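Local coordinates for protein UspA1 (Moraxella catarrhalis, PDB 3PR7) that probably serves as a trimeric surface adhesin that attaches the bacterium to host fibronectin and the receptor CEACAM1, at residues G20-T31 and G35-T46. Sequence-based numbering, arbitrary orientation.
Sequences GDNNTANGTYLT and GDYNKTKGRYST
Thr24-Asn26 and Lys39-Lys41 run parallel, their axes 4.8 Å apart and 8° from alignment, and residues fifteen apart face each other. The bonds zigzag: Thr24 N gives to Asn38 O, Thr40 N to Thr24 O (2.9 Å) and Asn26 N to Thr40 O. Both chains turn a corner at Gly27 and Gly42. Gly42 has a positive phi that favours glycine, while a side chain at Gly27 would run into Gly42 O. Pairing continues through the corner, with Thr28 N on Gly42 O and Tyr44 N on Thr28 O. Just before the strands, Asn23 OD1 takes Asn38 N in its carbonyl plane (2.9 Å, 163° at the hydrogen), an amide standing in for a backbone carbonyl. Asp36 OD1 uses its syn lone pair to accept Asn22 N at 3.0 Å. Asn22's flat amide suits the Tyr37 face, planes 13° apart. In Tyr29 and Tyr44, CG is anti to the carbonyl carbon, sending both flat rings the same way, nearly parallel but slid apart, centroids 5.1 Å from each other. Inside, apolar Leu30 is buried, CD1 3.5 Å from Thr40 OG1, which bonds weakly to Thr24 O. Such stacking of successive coils forms the left-handed parallel beta-roll characteristic of YadA-like trimeric adhesin heads.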
loop_
_atom_site.group_PDB
_atom_site.type_symbol
_atom_site.label_atom_id
_atom_site.label_comp_id
_atom_site.label_asym_id
_atom_site.label_seq_id
_atom_site.Cartn_x
_atom_site.Cartn_y
_atom_site.Cartn_z
ATOM N N GLY A 20 25.769 32.076 -23.201
ATOM C CA GLY A 20 24.861 33.062 -23.773
ATOM C C GLY A 20 25.136 34.476 -23.313
ATOM O O GLY A 20 25.779 34.694 -22.284
ATOM N N ASP A 21 24.639 35.439 -24.086
ATOM C CA ASP A 21 24.800 36.857 -23.777
ATOM C C ASP A 21 23.963 37.302 -22.580
ATOM O O ASP A 21 24.249 38.333 -21.967
ATOM C CB ASP A 21 24.451 37.712 -25.001
ATOM C CG ASP A 21 25.568 37.752 -26.035
ATOM O OD1 ASP A 21 26.654 37.188 -25.783
ATOM O OD2 ASP A 21 25.359 38.361 -27.105
ATOM N N ASN A 22 22.937 36.519 -22.250
ATOM C CA ASN A 22 21.981 36.894 -21.211
ATOM C C ASN A 22 22.062 36.056 -19.932
ATOM O O ASN A 22 21.212 36.183 -19.048
ATOM C CB ASN A 22 20.558 36.895 -21.774
ATOM C CG ASN A 22 20.353 37.960 -22.834
ATOM O OD1 ASN A 22 19.832 39.038 -22.552
ATOM N ND2 ASN A 22 20.767 37.666 -24.061
ATOM N N ASN A 23 23.082 35.207 -19.842
ATOM C CA ASN A 23 23.367 34.477 -18.612
ATOM C C ASN A 23 23.981 35.418 -17.582
ATOM O O ASN A 23 25.013 36.038 -17.843
ATOM C CB ASN A 23 24.301 33.293 -18.882
ATOM C CG ASN A 23 23.626 32.173 -19.657
ATOM O OD1 ASN A 23 22.409 32.002 -19.599
ATOM N ND2 ASN A 23 24.423 31.397 -20.378
ATOM N N THR A 24 23.339 35.537 -16.423
ATOM C CA THR A 24 23.796 36.464 -15.386
ATOM C C THR A 24 24.151 35.758 -14.084
ATOM O O THR A 24 23.490 34.801 -13.678
ATOM C CB THR A 24 22.758 37.578 -15.092
ATOM O OG1 THR A 24 21.500 36.990 -14.743
ATOM C CG2 THR A 24 22.578 38.493 -16.300
ATOM N N ALA A 25 25.208 36.244 -13.439
ATOM C CA ALA A 25 25.633 35.749 -12.135
ATOM C C ALA A 25 25.740 36.899 -11.138
ATOM O O ALA A 25 26.252 37.972 -11.463
ATOM C CB ALA A 25 26.953 35.018 -12.250
ATOM N N ASN A 26 25.248 36.660 -9.926
ATOM C CA ASN A 26 25.245 37.661 -8.868
ATOM C C ASN A 26 25.606 37.011 -7.530
ATOM O O ASN A 26 24.742 36.776 -6.681
ATOM C CB ASN A 26 23.877 38.357 -8.809
ATOM C CG ASN A 26 23.853 39.549 -7.862
ATOM O OD1 ASN A 26 24.886 40.149 -7.559
ATOM N ND2 ASN A 26 22.659 39.902 -7.394
ATOM N N GLY A 27 26.890 36.709 -7.362
ATOM C CA GLY A 27 27.379 36.037 -6.161
ATOM C C GLY A 27 28.750 35.411 -6.330
ATOM O O GLY A 27 29.542 35.848 -7.166
ATOM N N THR A 28 29.018 34.375 -5.541
ATOM C CA THR A 28 30.341 33.757 -5.474
ATOM C C THR A 28 30.305 32.286 -5.894
ATOM O O THR A 28 29.386 31.554 -5.531
ATOM C CB THR A 28 30.927 33.885 -4.046
ATOM O OG1 THR A 28 30.728 35.218 -3.561
ATOM C CG2 THR A 28 32.413 33.577 -4.023
ATOM N N TYR A 29 31.313 31.872 -6.661
ATOM C CA TYR A 29 31.466 30.491 -7.148
ATOM C C TYR A 29 30.220 29.912 -7.824
ATOM O O TYR A 29 29.904 28.731 -7.664
ATOM C CB TYR A 29 31.968 29.559 -6.037
ATOM C CG TYR A 29 33.357 29.883 -5.537
ATOM C CD1 TYR A 29 34.485 29.611 -6.314
ATOM C CD2 TYR A 29 33.547 30.455 -4.280
ATOM C CE1 TYR A 29 35.767 29.912 -5.854
ATOM C CE2 TYR A 29 34.824 30.760 -3.810
ATOM C CZ TYR A 29 35.926 30.485 -4.601
ATOM O OH TYR A 29 37.186 30.783 -4.139
ATOM N N LEU A 30 29.518 30.756 -8.574
ATOM C CA LEU A 30 28.366 30.322 -9.358
ATOM C C LEU A 30 28.849 29.754 -10.683
ATOM O O LEU A 30 29.931 30.109 -11.154
ATOM C CB LEU A 30 27.404 31.488 -9.606
ATOM C CG LEU A 30 26.957 32.304 -8.384
ATOM C CD1 LEU A 30 26.214 33.574 -8.772
ATOM C CD2 LEU A 30 26.194 31.496 -7.330
ATOM N N THR A 31 28.058 28.863 -11.275
ATOM C CA THR A 31 28.382 28.295 -12.585
ATOM C C THR A 31 27.162 28.130 -13.480
ATOM O O THR A 31 26.115 27.640 -13.049
ATOM C CB THR A 31 29.117 26.936 -12.482
ATOM O OG1 THR A 31 28.532 26.141 -11.446
ATOM C CG2 THR A 31 30.576 27.147 -12.162
ATOM N N GLY A 35 23.675 27.465 -22.576
ATOM C CA GLY A 35 22.322 27.912 -22.882
ATOM C C GLY A 35 22.234 29.425 -22.835
ATOM O O GLY A 35 23.218 30.113 -23.107
ATOM N N ASP A 36 21.060 29.943 -22.479
ATOM C CA ASP A 36 20.851 31.387 -22.420
ATOM C C ASP A 36 19.754 31.777 -21.430
ATOM O O ASP A 36 18.883 30.966 -21.100
ATOM C CB ASP A 36 20.529 31.934 -23.818
ATOM C CG ASP A 36 20.992 33.376 -24.015
ATOM O OD1 ASP A 36 21.705 33.917 -23.140
ATOM O OD2 ASP A 36 20.642 33.968 -25.059
ATOM N N TYR A 37 19.824 33.025 -20.959
ATOM C CA TYR A 37 18.828 33.636 -20.061
ATOM C C TYR A 37 18.745 32.992 -18.676
ATOM O O TYR A 37 17.727 33.102 -17.986
ATOM C CB TYR A 37 17.445 33.706 -20.724
ATOM C CG TYR A 37 17.388 34.653 -21.896
ATOM C CD1 TYR A 37 17.108 36.006 -21.709
ATOM C CD2 TYR A 37 17.619 34.199 -23.193
ATOM C CE1 TYR A 37 17.057 36.883 -22.786
ATOM C CE2 TYR A 37 17.573 35.069 -24.277
ATOM C CZ TYR A 37 17.291 36.407 -24.064
ATOM O OH TYR A 37 17.243 37.269 -25.132
ATOM N N ASN A 38 19.830 32.338 -18.276
ATOM C CA ASN A 38 19.916 31.702 -16.972
ATOM C C ASN A 38 20.470 32.652 -15.909
ATOM O O ASN A 38 21.458 33.347 -16.142
ATOM C CB ASN A 38 20.765 30.434 -17.065
ATOM C CG ASN A 38 20.202 29.426 -18.053
ATOM O OD1 ASN A 38 19.028 29.068 -17.992
ATOM N ND2 ASN A 38 21.041 28.961 -18.967
ATOM N N LYS A 39 19.810 32.688 -14.752
ATOM C CA LYS A 39 20.241 33.524 -13.631
ATOM C C LYS A 39 20.781 32.671 -12.492
ATOM O O LYS A 39 20.218 31.622 -12.170
ATOM C CB LYS A 39 19.081 34.367 -13.089
ATOM C CG LYS A 39 18.552 35.462 -14.001
ATOM C CD LYS A 39 17.584 36.353 -13.222
ATOM C CE LYS A 39 16.453 36.883 -14.096
ATOM N NZ LYS A 39 16.900 37.947 -15.033
ATOM N N THR A 40 21.869 33.127 -11.882
ATOM C CA THR A 40 22.368 32.534 -10.643
ATOM C C THR A 40 22.623 33.610 -9.594
ATOM O O THR A 40 23.094 34.704 -9.911
ATOM C CB THR A 40 23.657 31.720 -10.851
ATOM O OG1 THR A 40 24.578 32.480 -11.638
ATOM C CG2 THR A 40 23.367 30.404 -11.550
ATOM N N LYS A 41 22.290 33.286 -8.347
ATOM C CA LYS A 41 22.523 34.161 -7.204
ATOM C C LYS A 41 23.021 33.324 -6.032
ATOM O O LYS A 41 22.954 32.095 -6.069
ATOM C CB LYS A 41 21.236 34.891 -6.809
ATOM C CG LYS A 41 20.856 36.055 -7.709
ATOM C CD LYS A 41 19.461 36.563 -7.373
ATOM C CE LYS A 41 19.191 37.913 -8.018
ATOM N NZ LYS A 41 17.839 38.427 -7.666
ATOM N N GLY A 42 23.521 33.992 -4.997
ATOM C CA GLY A 42 23.978 33.313 -3.788
ATOM C C GLY A 42 25.403 32.812 -3.897
ATOM O O GLY A 42 26.266 33.488 -4.455
ATOM N N ARG A 43 25.648 31.623 -3.350
ATOM C CA ARG A 43 26.974 31.016 -3.369
ATOM C C ARG A 43 26.921 29.541 -3.754
ATOM O O ARG A 43 26.066 28.798 -3.275
ATOM C CB ARG A 43 27.675 31.184 -2.014
ATOM C CG ARG A 43 28.241 32.577 -1.774
ATOM C CD ARG A 43 29.476 32.549 -0.875
ATOM N NE ARG A 43 29.154 32.694 0.544
ATOM C CZ ARG A 43 29.065 31.689 1.412
ATOM N NH1 ARG A 43 29.273 30.436 1.023
ATOM N NH2 ARG A 43 28.765 31.939 2.679
ATOM N N TYR A 44 27.838 29.138 -4.632
ATOM C CA TYR A 44 28.038 27.731 -5.015
ATOM C C TYR A 44 26.855 27.081 -5.742
ATOM O O TYR A 44 26.680 25.861 -5.688
ATOM C CB TYR A 44 28.455 26.887 -3.803
ATOM C CG TYR A 44 29.730 27.355 -3.147
ATOM C CD1 TYR A 44 30.972 27.066 -3.713
ATOM C CD2 TYR A 44 29.700 28.085 -1.959
ATOM C CE1 TYR A 44 32.152 27.493 -3.116
ATOM C CE2 TYR A 44 30.877 28.518 -1.352
ATOM C CZ TYR A 44 32.098 28.219 -1.938
ATOM O OH TYR A 44 33.269 28.640 -1.348
ATOM N N SER A 45 26.058 27.896 -6.424
ATOM C CA SER A 45 24.916 27.396 -7.179
ATOM C C SER A 45 25.304 27.101 -8.624
ATOM O O SER A 45 26.272 27.663 -9.138
ATOM C CB SER A 45 23.759 28.386 -7.105
ATOM O OG SER A 45 23.289 28.488 -5.773
ATOM N N THR A 46 24.550 26.214 -9.269
ATOM C CA THR A 46 24.925 25.673 -10.577
ATOM C C THR A 46 23.727 25.477 -11.507
ATOM O O THR A 46 22.686 24.966 -11.094
ATOM C CB THR A 46 25.643 24.305 -10.424
ATOM O OG1 THR A 46 26.698 24.411 -9.460
ATOM C CG2 THR A 46 26.216 23.819 -11.754
#